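SusD superfamily protein (Bacteroides fragilis, PDB 3L22) probably binds glycans at the outer membrane of the bacterial cell, as other members of the SusD family do. Local coordinates at residues V210-A213 with K219-T222; A203-M208 with E225-Y230; A346-L351 with D375-A380; N383-E388 with E392-I397. One frame throughout, in Å; residues are numbered along the deposited sequence.

Contact 1 of 4, residues V210-A213 with K219-T222; sequences VYMA and KAIT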
loop_
_atom_site.group_PDB
_atom_site.type_symbol
_atom_site.label_atom_id
_atom_site.label_comp_id
_atom_site.label_asym_id
_atom_site.label_seq_id
_atom_site.Cartn_x
_atom_site.Cartn_y
_atom_site.Cartn_z
ATOM N N VAL A 210 6.784 -8.187 1.110
ATOM C CA VAL A 210 6.622 -9.425 0.408
ATOM C C VAL A 210 7.069 -10.587 1.291
ATOM O O VAL A 210 6.362 -11.569 1.430
ATOM C CB VAL A 210 7.378 -9.417 -0.939
ATOM C CG1 VAL A 210 7.490 -10.822 -1.537
ATOM C CG2 VAL A 210 6.671 -8.461 -1.913
ATOM N N TYR A 211 8.260 -10.492 1.874
ATOM C CA TYR A 211 8.731 -11.576 2.713
ATOM C C TYR A 211 7.839 -11.800 3.929
ATOM O O TYR A 211 7.601 -12.944 4.305
ATOM C CB TYR A 211 10.194 -11.390 3.109
ATOM C CG TYR A 211 11.222 -11.773 2.045
ATOM C CD1 TYR A 211 11.168 -13.006 1.391
ATOM C CD2 TYR A 211 12.281 -10.917 1.725
ATOM C CE1 TYR A 211 12.143 -13.381 0.462
ATOM C CE2 TYR A 211 13.256 -11.295 0.800
ATOM C CZ TYR A 211 13.169 -12.506 0.161
ATOM O OH TYR A 211 14.132 -12.908 -0.738
HETATM N N MSE A 212 7.281 -10.749 4.515
HETATM C CA MSE A 212 6.318 -10.958 5.618
HETATM C C MSE A 212 5.087 -11.737 5.177
HETATM O O MSE A 212 4.602 -12.608 5.919
HETATM C CB MSE A 212 5.896 -9.634 6.247
HETATM C CG MSE A 212 7.017 -9.002 6.998
HETATM SE SE MSE A 212 6.513 -7.227 7.646
HETATM C CE MSE A 212 5.461 -7.658 9.070
ATOM N N ALA A 213 4.601 -11.457 3.968
ATOM C CA ALA A 213 3.419 -12.155 3.433
ATOM C C ALA A 213 3.713 -13.663 3.261
ATOM O O ALA A 213 2.786 -14.485 3.175
ATOM C CB ALA A 213 2.966 -11.498 2.070
ATOM N N LYS A 219 14.335 -13.085 6.332
ATOM C CA LYS A 219 14.612 -12.377 5.089
ATOM C C LYS A 219 13.946 -10.992 5.107
ATOM O O LYS A 219 14.521 -10.029 4.582
ATOM C CB LYS A 219 14.200 -13.198 3.859
ATOM C CG LYS A 219 15.004 -14.492 3.700
ATOM C CD LYS A 219 14.429 -15.406 2.600
ATOM C CE LYS A 219 15.165 -16.747 2.527
ATOM N NZ LYS A 219 14.628 -17.714 3.605
ATOM N N ALA A 220 12.780 -10.886 5.742
ATOM C CA ALA A 220 12.105 -9.589 5.902
ATOM C C ALA A 220 12.948 -8.622 6.746
ATOM O O ALA A 220 13.108 -7.473 6.399
ATOM C CB ALA A 220 10.735 -9.790 6.527
ATOM N N ILE A 221 13.484 -9.127 7.851
ATOM C CA ILE A 221 14.368 -8.353 8.731
ATOM C C ILE A 221 15.600 -7.856 8.027
ATOM O O ILE A 221 15.950 -6.681 8.168
ATOM C CB ILE A 221 14.775 -9.162 9.983
ATOM C CG1 ILE A 221 13.554 -9.326 10.899
ATOM C CG2 ILE A 221 15.964 -8.501 10.737
ATOM C CD1 ILE A 221 13.694 -10.480 11.984
ATOM N N THR A 222 16.263 -8.726 7.267
ATOM C CA THR A 222 17.423 -8.306 6.510
ATOM C C THR A 222 17.091 -7.127 5.572
ATOM O O THR A 222 17.829 -6.131 5.549
ATOM C CB THR A 222 18.017 -9.472 5.699
ATOM O OG1 THR A 222 18.347 -10.538 6.589
ATOM C CG2 THR A 222 19.292 -9.020 4.926
#
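The two helices of a helical hairpin, 200-213 and 217-225, pack against each other here right beside the turn that joins them, a pair running obliquely in opposite senses, of the kind from which the TPR-like helical part of SusD-family proteins is built. Tyr211 and Lys219 carry the outer half of the contact, Met212 and Ala220 the inner half. At Tyr211 and Ala220 the backbones come as near as 5.0 Å between the CA atoms, an approach that the small side chain of Ala220 allows.

The ring of Tyr211 stands with CG beside its own backbone N (chi1 -79°), which turns one face to the start of helix 217-225. Over the centre of that face sits Lys219 CB, 3.6 Å from the ring centroid and only 7° off the normal, a well-formed CH-pi contact. Further along, the lysine chain runs obliquely over the same ring, with CD coming to 3.7 Å from CE1 of Tyr211. The ammonium group then leaves the aromatic surface and pairs with Glu216 in the turn, so the aliphatic part of Lys219 serves the hairpin while its charge is met three residues earlier in the chain.

Deeper in, the methyl group of Ala220 fits between two neighbours on the first helix. Helix 168-178 supplies Leu176 to the tyrosine, and helix 327-339 reaches the selenomethionine through Glu336 and Cys337, so these two helices pack on the two side chains. Ala220 CB lies 3.8 Å from Tyr211 CB and equally 3.8 Å from Met212 CG.

Contact 2 of 4, residues A203-M208 with E225-Y230; sequences ANMLKM and ELVTGY. With EDO (1,2-ethanediol), chain Z; EDO (1,2-ethanediol), chain T.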
loop_
_atom_site.group_PDB
_atom_site.type_symbol
_atom_site.label_atom_id
_atom_site.label_comp_id
_atom_site.label_asym_id
_atom_site.label_seq_id
_atom_site.Cartn_x
_atom_site.Cartn_y
_atom_site.Cartn_z
ATOM N N ALA A 203 12.561 0.093 -2.225
ATOM C CA ALA A 203 12.653 -1.252 -2.741
ATOM C C ALA A 203 12.717 -2.267 -1.578
ATOM O O ALA A 203 12.075 -3.315 -1.616
ATOM C CB ALA A 203 13.869 -1.380 -3.650
ATOM N N ASN A 204 13.509 -1.943 -0.564
ATOM C CA ASN A 204 13.646 -2.798 0.609
ATOM C C ASN A 204 12.384 -2.870 1.458
ATOM O O ASN A 204 12.072 -3.923 2.025
ATOM C CB ASN A 204 14.851 -2.351 1.447
ATOM C CG ASN A 204 16.185 -2.815 0.850
ATOM O OD1 ASN A 204 16.292 -3.957 0.439
ATOM N ND2 ASN A 204 17.212 -1.940 0.846
HETATM N N MSE A 205 11.630 -1.774 1.514
HETATM C CA MSE A 205 10.325 -1.791 2.187
HETATM C C MSE A 205 9.377 -2.760 1.465
HETATM O O MSE A 205 8.681 -3.538 2.114
HETATM C CB MSE A 205 9.695 -0.391 2.241
HETATM C CG MSE A 205 10.331 0.524 3.254
HETATM SE SE MSE A 205 10.117 -0.163 5.073
HETATM C CE MSE A 205 8.145 0.027 5.205
ATOM N N LEU A 206 9.357 -2.719 0.131
ATOM C CA LEU A 206 8.469 -3.608 -0.621
ATOM C C LEU A 206 8.923 -5.078 -0.430
ATOM O O LEU A 206 8.099 -5.985 -0.287
ATOM C CB LEU A 206 8.426 -3.245 -2.120
ATOM C CG LEU A 206 7.407 -3.983 -2.994
ATOM C CD1 LEU A 206 6.004 -4.010 -2.351
ATOM C CD2 LEU A 206 7.357 -3.387 -4.415
ATOM N N LYS A 207 10.234 -5.283 -0.453
ATOM C CA LYS A 207 10.811 -6.595 -0.265
ATOM C C LYS A 207 10.432 -7.091 1.145
ATOM O O LYS A 207 9.982 -8.213 1.314
ATOM C CB LYS A 207 12.318 -6.494 -0.443
ATOM C CG LYS A 207 13.083 -7.786 -0.488
ATOM C CD LYS A 207 14.599 -7.579 -0.779
ATOM C CE LYS A 207 14.894 -7.050 -2.167
ATOM N NZ LYS A 207 16.333 -7.205 -2.557
HETATM N N MSE A 208 10.521 -6.228 2.143
HETATM C CA MSE A 208 10.095 -6.631 3.459
HETATM C C MSE A 208 8.624 -7.035 3.501
HETATM O O MSE A 208 8.307 -8.069 4.081
HETATM C CB MSE A 208 10.359 -5.567 4.505
HETATM C CG MSE A 208 9.840 -5.989 5.871
HETATM SE SE MSE A 208 10.542 -4.979 7.392
HETATM C CE MSE A 208 10.190 -3.408 6.712
ATOM N N GLU A 225 16.089 -3.862 7.761
ATOM C CA GLU A 225 17.230 -3.278 8.474
ATOM C C GLU A 225 18.166 -2.514 7.552
ATOM O O GLU A 225 18.919 -1.720 8.042
ATOM C CB GLU A 225 17.970 -4.298 9.355
ATOM C CG GLU A 225 17.113 -4.569 10.596
ATOM C CD GLU A 225 17.662 -5.515 11.574
ATOM O OE1 GLU A 225 18.663 -6.198 11.263
ATOM O OE2 GLU A 225 17.059 -5.572 12.682
ATOM N N LEU A 226 18.043 -2.681 6.230
ATOM C CA LEU A 226 18.754 -1.834 5.283
ATOM C C LEU A 226 18.189 -0.405 5.156
ATOM O O LEU A 226 18.851 0.430 4.592
ATOM C CB LEU A 226 18.845 -2.511 3.908
ATOM C CG LEU A 226 19.701 -3.778 3.864
ATOM C CD1 LEU A 226 19.511 -4.476 2.491
ATOM C CD2 LEU A 226 21.211 -3.499 4.126
ATOM N N VAL A 227 16.993 -0.135 5.682
ATOM C CA VAL A 227 16.357 1.186 5.593
ATOM C C VAL A 227 16.998 2.067 6.650
ATOM O O VAL A 227 16.675 1.943 7.828
ATOM C CB VAL A 227 14.828 1.089 5.827
ATOM C CG1 VAL A 227 14.154 2.496 5.953
ATOM C CG2 VAL A 227 14.182 0.211 4.748
ATOM N N THR A 228 17.910 2.941 6.246
ATOM C CA THR A 228 18.651 3.771 7.191
ATOM C C THR A 228 18.498 5.242 6.802
ATOM O O THR A 228 18.130 5.574 5.672
ATOM C CB THR A 228 20.156 3.423 7.176
ATOM O OG1 THR A 228 20.634 3.629 5.851
ATOM C CG2 THR A 228 20.423 1.929 7.605
ATOM N N GLY A 229 18.758 6.112 7.773
ATOM C CA GLY A 229 18.820 7.554 7.559
ATOM C C GLY A 229 17.510 8.306 7.829
ATOM O O GLY A 229 17.495 9.541 7.728
ATOM N N TYR A 230 16.425 7.582 8.109
ATOM C CA TYR A 230 15.124 8.207 8.384
ATOM C C TYR A 230 14.920 8.377 9.886
ATOM O O TYR A 230 15.683 7.839 10.692
ATOM C CB TYR A 230 13.968 7.404 7.779
ATOM C CG TYR A 230 14.087 7.238 6.290
ATOM C CD1 TYR A 230 13.550 8.179 5.406
ATOM C CD2 TYR A 230 14.788 6.161 5.747
ATOM C CE1 TYR A 230 13.662 8.019 4.034
ATOM C CE2 TYR A 230 14.900 5.998 4.351
ATOM C CZ TYR A 230 14.342 6.915 3.518
ATOM O OH TYR A 230 14.485 6.770 2.162
HETATM C C1 EDO Z . 16.526 -11.105 -3.100
HETATM O O1 EDO Z . 17.032 -9.950 -2.444
HETATM C C2 EDO Z . 15.291 -10.908 -3.942
HETATM O O2 EDO Z . 14.893 -9.564 -4.148
HETATM C C1 EDO T . 15.970 -3.800 15.147
HETATM O O1 EDO T . 16.224 -3.561 13.763
HETATM C C2 EDO T . 16.986 -3.213 16.126
HETATM O O2 EDO T . 18.254 -3.834 15.891
HETATM O O HOH W 1 17.764 0.807 1.934
#
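Asn204, on helix 200-213, lays its amide obliquely against the side chain of Leu226, with ND2 3.5 Å from Leu226 CB and CD1 of the same leucine near the amide carbon. Next to it, Met205 and Val227 meet at about a right angle: the selenium of Met205 and CG2 of Val227 are 4.1 Å apart. The bend of the selenomethionine at chi2 (-63°) brings SE round to the valine methyl.

One water joins the polar parts. It accepts from Asn204 ND2 at 3.0 Å and donates to Leu226 O at 2.9 Å, tying a helix side chain to a carbonyl of the irregular chain.

In the next shell, Ile182 lies on Asn204, while Ile250 of strand 249-253 touches both Met205 and Val227 and extends the apolar cluster. Helix 327-339 adds Glu329 and Thr330 beside Met205, and its Tyr338 hydrogen-bonds Glu225 OE2. The chain leaving helix 217-225 is thereby seated between a helix and a strand. This is the packing of a helical hairpin whose exit loop folds back over its first helix, within the TPR-like helical region of a SusD-family protein.

Contact 3 of 4, residues A346-L351 with D375-A380; sequences ATAKSL and DALKEA. With EDO (1,2-ethanediol), chain B.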
loop_
_atom_site.group_PDB
_atom_site.type_symbol
_atom_site.label_atom_id
_atom_site.label_comp_id
_atom_site.label_asym_id
_atom_site.label_seq_id
_atom_site.Cartn_x
_atom_site.Cartn_y
_atom_site.Cartn_z
ATOM N N ALA A 346 12.606 -9.034 22.949
ATOM C CA ALA A 346 13.239 -7.814 23.455
ATOM C C ALA A 346 13.391 -6.781 22.355
ATOM O O ALA A 346 13.092 -5.608 22.552
ATOM C CB ALA A 346 14.668 -8.126 24.151
ATOM N N THR A 347 13.818 -7.212 21.182
ATOM C CA THR A 347 13.947 -6.292 20.050
ATOM C C THR A 347 12.593 -5.770 19.560
ATOM O O THR A 347 12.445 -4.578 19.232
ATOM C CB THR A 347 14.707 -6.996 18.895
ATOM O OG1 THR A 347 15.971 -7.388 19.395
ATOM C CG2 THR A 347 14.877 -6.123 17.656
ATOM N N ALA A 348 11.612 -6.660 19.490
ATOM C CA ALA A 348 10.248 -6.285 19.061
ATOM C C ALA A 348 9.703 -5.192 19.973
ATOM O O ALA A 348 9.109 -4.209 19.497
ATOM C CB ALA A 348 9.287 -7.528 19.068
ATOM N N LYS A 349 9.909 -5.383 21.269
ATOM C CA LYS A 349 9.455 -4.422 22.274
ATOM C C LYS A 349 10.143 -3.071 22.113
ATOM O O LYS A 349 9.487 -2.027 22.225
ATOM C CB LYS A 349 9.693 -4.929 23.697
ATOM C CG LYS A 349 8.870 -6.141 24.163
ATOM C CD LYS A 349 9.512 -6.686 25.463
ATOM C CE LYS A 349 8.629 -7.621 26.084
ATOM N NZ LYS A 349 9.151 -8.376 27.274
ATOM N N SER A 350 11.441 -3.069 21.848
ATOM C CA SER A 350 12.158 -1.794 21.693
ATOM C C SER A 350 11.682 -1.057 20.432
ATOM O O SER A 350 11.504 0.165 20.455
ATOM C CB SER A 350 13.676 -1.986 21.707
ATOM O OG SER A 350 14.145 -2.411 20.448
ATOM N N LEU A 351 11.416 -1.804 19.355
ATOM C CA LEU A 351 10.892 -1.229 18.114
ATOM C C LEU A 351 9.477 -0.643 18.330
ATOM O O LEU A 351 9.211 0.502 17.929
ATOM C CB LEU A 351 10.901 -2.280 16.989
ATOM C CG LEU A 351 12.274 -2.748 16.482
ATOM C CD1 LEU A 351 12.208 -4.055 15.657
ATOM C CD2 LEU A 351 13.016 -1.647 15.704
ATOM N N ASP A 375 1.401 -13.691 22.573
ATOM C CA ASP A 375 0.214 -13.150 21.908
ATOM C C ASP A 375 -0.114 -11.719 22.263
ATOM O O ASP A 375 -0.582 -10.975 21.392
ATOM C CB ASP A 375 -1.019 -14.020 22.197
ATOM C CG ASP A 375 -0.974 -15.365 21.474
ATOM O OD1 ASP A 375 -0.169 -15.520 20.530
ATOM O OD2 ASP A 375 -1.765 -16.264 21.853
ATOM N N ALA A 376 0.084 -11.338 23.518
ATOM C CA ALA A 376 -0.156 -9.971 23.934
ATOM C C ALA A 376 0.751 -8.998 23.227
ATOM O O ALA A 376 0.309 -7.894 22.845
ATOM C CB ALA A 376 -0.025 -9.802 25.464
ATOM N N LEU A 377 2.005 -9.410 23.038
ATOM C CA LEU A 377 2.985 -8.594 22.316
ATOM C C LEU A 377 2.592 -8.460 20.852
ATOM O O LEU A 377 2.594 -7.370 20.312
ATOM C CB LEU A 377 4.408 -9.168 22.430
ATOM C CG LEU A 377 5.537 -8.472 21.639
ATOM C CD1 LEU A 377 5.599 -6.960 21.985
ATOM C CD2 LEU A 377 6.901 -9.167 21.926
ATOM N N LYS A 378 2.279 -9.558 20.199
ATOM C CA LYS A 378 1.843 -9.475 18.804
ATOM C C LYS A 378 0.618 -8.587 18.645
ATOM O O LYS A 378 0.559 -7.732 17.741
ATOM C CB LYS A 378 1.558 -10.854 18.239
ATOM C CG LYS A 378 2.840 -11.690 18.037
ATOM C CD LYS A 378 2.569 -13.011 17.374
ATOM C CE LYS A 378 3.836 -13.869 17.201
ATOM N NZ LYS A 378 4.415 -14.237 18.513
ATOM N N GLU A 379 -0.355 -8.757 19.525
ATOM C CA GLU A 379 -1.561 -7.944 19.446
ATOM C C GLU A 379 -1.264 -6.457 19.648
ATOM O O GLU A 379 -1.852 -5.625 18.980
ATOM C CB GLU A 379 -2.572 -8.416 20.468
ATOM C CG GLU A 379 -3.891 -7.656 20.411
ATOM C CD GLU A 379 -5.098 -8.447 21.015
ATOM O OE1 GLU A 379 -5.175 -9.713 20.811
ATOM O OE2 GLU A 379 -5.933 -7.769 21.706
ATOM N N ALA A 380 -0.339 -6.125 20.550
ATOM C CA ALA A 380 0.043 -4.723 20.734
ATOM C C ALA A 380 0.683 -4.155 19.465
ATOM O O ALA A 380 0.476 -3.000 19.128
ATOM C CB ALA A 380 1.008 -4.563 21.932
HETATM C C1 EDO B . 2.007 -11.951 27.794
HETATM O O1 EDO B . 1.710 -10.517 27.803
HETATM C C2 EDO B . 1.100 -13.065 27.230
HETATM O O2 EDO B . 0.478 -13.049 25.913
#
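From helix 374-388 a single side chain, Leu377, makes this helix-helix contact, spreading its two methyl groups over two successive residues of helix 345-359. CD2 comes to 4.1 Å from Ala348 CB, and CD1 to 4.0 Å from Lys349 CG, so one branch meets a methyl group and the other the flank of a charged side chain. The first torsion, with CG opposite the backbone N (chi1 176°), directs CG toward the partner helix, and chi2 (55°) spreads the two methyls over their neighbours.

The backbones stay well separated, 7.7 Å between CA of Lys349 and CA of Leu377 at their nearest, and the leucine spans that distance. Lys349 runs past it at about a right angle, presenting its aliphatic CG to CD1. Beyond CG the lysine is extended and delivers NZ to the carbonyl oxygen of Asp370, in the connection between the two helices. The same side chain thus lends its carbon chain to the packing and its ammonium to that connection, where Ile369 also lies against it.

Other residues complete the setting of Leu377: Leu372, just before its own helix, and Glu345 at the start of the partner helix both touch it. One turn further on, Ala380 packs on Leu352. At the exposed start of helix 374-388, an ethanediol molecule, probably from the crystallisation liquor, accepts a bond from Ala376 N. Packing of a leucine fork on an alanine and a lysine flank, between helices consecutive in the chain, fits the helical part of the SusD fold, whose sequence family is grouped with TPR proteins.

Contact 4 of 4, residues N383-E388 with E392-I397; sequences NEKRLE and EGIRGI. With EDO (1,2-ethanediol), chain C.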
loop_
_atom_site.group_PDB
_atom_site.type_symbol
_atom_site.label_atom_id
_atom_site.label_comp_id
_atom_site.label_asym_id
_atom_site.label_seq_id
_atom_site.Cartn_x
_atom_site.Cartn_y
_atom_site.Cartn_z
ATOM N N ASN A 383 -2.208 -3.700 16.846
ATOM C CA ASN A 383 -3.017 -2.549 17.202
ATOM C C ASN A 383 -2.294 -1.221 16.959
ATOM O O ASN A 383 -2.897 -0.291 16.463
ATOM C CB ASN A 383 -3.472 -2.621 18.658
ATOM C CG ASN A 383 -4.600 -3.608 18.869
ATOM O OD1 ASN A 383 -5.378 -3.888 17.953
ATOM N ND2 ASN A 383 -4.692 -4.142 20.077
ATOM N N GLU A 384 -1.014 -1.150 17.290
ATOM C CA GLU A 384 -0.237 0.055 17.007
ATOM C C GLU A 384 -0.206 0.380 15.506
ATOM O O GLU A 384 -0.352 1.531 15.096
ATOM C CB GLU A 384 1.187 -0.067 17.561
ATOM C CG GLU A 384 1.867 1.295 17.824
ATOM C CD GLU A 384 1.260 2.071 19.001
ATOM O OE1 GLU A 384 0.812 1.454 20.008
ATOM O OE2 GLU A 384 1.291 3.313 18.939
ATOM N N LYS A 385 -0.037 -0.654 14.699
ATOM C CA LYS A 385 -0.029 -0.538 13.245
ATOM C C LYS A 385 -1.413 -0.051 12.747
ATOM O O LYS A 385 -1.496 0.799 11.881
ATOM C CB LYS A 385 0.339 -1.900 12.648
ATOM C CG LYS A 385 0.503 -1.945 11.130
ATOM C CD LYS A 385 1.907 -1.630 10.701
ATOM C CE LYS A 385 2.114 -1.818 9.180
ATOM N NZ LYS A 385 2.037 -3.254 8.833
ATOM N N ARG A 386 -2.493 -0.537 13.359
ATOM C CA ARG A 386 -3.846 -0.111 13.003
ATOM C C ARG A 386 -4.066 1.390 13.247
ATOM O O ARG A 386 -4.648 2.101 12.392
ATOM C CB ARG A 386 -4.875 -0.953 13.772
ATOM C CG ARG A 386 -4.968 -2.385 13.283
ATOM C CD ARG A 386 -5.866 -3.237 14.165
ATOM N NE ARG A 386 -7.265 -2.862 14.002
ATOM C CZ ARG A 386 -8.288 -3.459 14.601
ATOM N NH1 ARG A 386 -8.097 -4.470 15.455
ATOM N NH2 ARG A 386 -9.517 -3.025 14.376
ATOM N N LEU A 387 -3.573 1.876 14.378
ATOM C CA LEU A 387 -3.714 3.296 14.732
ATOM C C LEU A 387 -2.737 4.169 13.944
ATOM O O LEU A 387 -3.128 5.170 13.356
ATOM C CB LEU A 387 -3.556 3.515 16.249
ATOM C CG LEU A 387 -3.615 4.961 16.774
ATOM C CD1 LEU A 387 -4.958 5.615 16.399
ATOM C CD2 LEU A 387 -3.390 5.038 18.285
ATOM N N GLU A 388 -1.482 3.780 13.906
ATOM C CA GLU A 388 -0.511 4.536 13.125
ATOM C C GLU A 388 -0.919 4.684 11.649
ATOM O O GLU A 388 -0.706 5.756 11.108
ATOM C CB GLU A 388 0.873 3.908 13.232
ATOM C CG GLU A 388 2.051 4.756 12.703
ATOM C CD GLU A 388 2.414 5.956 13.568
ATOM O OE1 GLU A 388 2.256 5.917 14.822
ATOM O OE2 GLU A 388 2.872 6.953 12.971
ATOM N N GLU A 392 -4.249 4.786 5.592
ATOM C CA GLU A 392 -3.003 4.833 4.782
ATOM C C GLU A 392 -2.734 3.560 3.942
ATOM O O GLU A 392 -1.608 3.195 3.679
ATOM C CB GLU A 392 -1.786 5.210 5.655
ATOM C CG GLU A 392 -1.813 6.677 6.064
ATOM C CD GLU A 392 -0.582 7.133 6.842
ATOM O OE1 GLU A 392 0.574 6.769 6.472
ATOM O OE2 GLU A 392 -0.783 7.845 7.848
ATOM N N GLY A 393 -3.788 2.913 3.482
ATOM C CA GLY A 393 -3.673 1.956 2.376
ATOM C C GLY A 393 -3.085 0.630 2.800
ATOM O O GLY A 393 -2.547 -0.073 1.966
ATOM N N ILE A 394 -3.235 0.282 4.083
ATOM C CA ILE A 394 -2.501 -0.830 4.680
ATOM C C ILE A 394 -3.389 -1.851 5.369
ATOM O O ILE A 394 -3.110 -3.059 5.272
ATOM C CB ILE A 394 -1.407 -0.312 5.681
ATOM C CG1 ILE A 394 -0.183 0.218 4.918
ATOM C CG2 ILE A 394 -0.941 -1.388 6.627
ATOM C CD1 ILE A 394 0.813 1.079 5.818
ATOM N N ARG A 395 -4.456 -1.411 6.045
ATOM C CA ARG A 395 -5.128 -2.319 6.949
ATOM C C ARG A 395 -5.652 -3.640 6.323
ATOM O O ARG A 395 -5.472 -4.750 6.878
ATOM C CB ARG A 395 -6.257 -1.578 7.650
ATOM C CG ARG A 395 -7.073 -2.457 8.599
ATOM C CD ARG A 395 -6.211 -3.015 9.717
ATOM N NE ARG A 395 -6.965 -3.865 10.614
ATOM C CZ ARG A 395 -6.464 -4.898 11.282
ATOM N NH1 ARG A 395 -5.176 -5.234 11.221
ATOM N NH2 ARG A 395 -7.268 -5.617 12.042
ATOM N N GLY A 396 -6.310 -3.507 5.184
ATOM C CA GLY A 396 -6.871 -4.652 4.486
ATOM C C GLY A 396 -5.789 -5.593 3.964
ATOM O O GLY A 396 -6.057 -6.775 3.744
ATOM N N ILE A 397 -4.566 -5.083 3.776
ATOM C CA ILE A 397 -3.442 -5.942 3.394
ATOM C C ILE A 397 -2.957 -6.738 4.615
ATOM O O ILE A 397 -2.699 -7.938 4.516
ATOM C CB ILE A 397 -2.284 -5.138 2.779
ATOM C CG1 ILE A 397 -2.760 -4.513 1.453
ATOM C CG2 ILE A 397 -1.069 -6.012 2.596
ATOM C CD1 ILE A 397 -1.802 -3.515 0.778
HETATM C C1 EDO C . 2.803 -4.137 5.823
HETATM O O1 EDO C . 2.868 -2.850 6.399
HETATM C C2 EDO C . 1.634 -4.299 4.837
HETATM O O2 EDO C . 1.659 -5.722 4.501
#
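Segment 383-388 is the last stretch of helix 374-388, and after a short turn the chain comes back through 392-394, a loop that leads into helix 395-401. Gly393 takes positive phi (77°), Ile394 occupies the N-cap position, and CA of Arg386 and CA of Arg395 come to 6.6 Å, the closest backbone approach of the pair.

At that point two guanidinium groups lie face against face. Their planes are only 7° from parallel and are displaced, so that Arg386 CD lies over the centre of the Arg395 group, 3.4 Å from CZ, while Arg395 NH2 sits above the rim of the Arg386 group. Arg386 NE and Arg395 NH2 are 3.4 Å apart, both donors, and make no bond with each other. A bend at chi3 (71°) turns the end of Arg386 flat against its neighbour.

On another side of the helix Lys385 crosses Ile394 at about a right angle, its CE 4.0 Å from Ile394 CG2. Its ammonium forms salt bridges with Asp333 and Asp398 and also donates to an ethanediol at 2.6 Å from NZ to O1. Glu388 and Glu392 have separate partners of their own, but both are bridged to Arg326; Arg298 and Arg358 hold the former, Lys311 and Tyr240 the latter.

Each arginine of the pair has its own acid: Arg386 NH2 bridges to Asp55 and Arg395 NE to Asp54. These two adjacent carboxylates probably balance the paired positive charges and allow the flat groups to lie together.

Overall arrangement
From the N terminus, helix 200-213 is the first element used. Its middle takes part in contact 2 and its end in contact 1, which closes the short turn to helix 217-225; contact 2 then closes the wider loop around it, so contact 1 is nested inside contact 2, and the two touch. Further along, contact 3 joins helices 345-359 and 374-388 across 23 intervening residues, and contact 4 closes a tight turn from the end of helix 374-388 to helix 395-401. These follow in series and share that helix, their centres about 16 Å apart. Helix 327-339 touches residues of all four contacts, linking the earlier hairpin to the later helices.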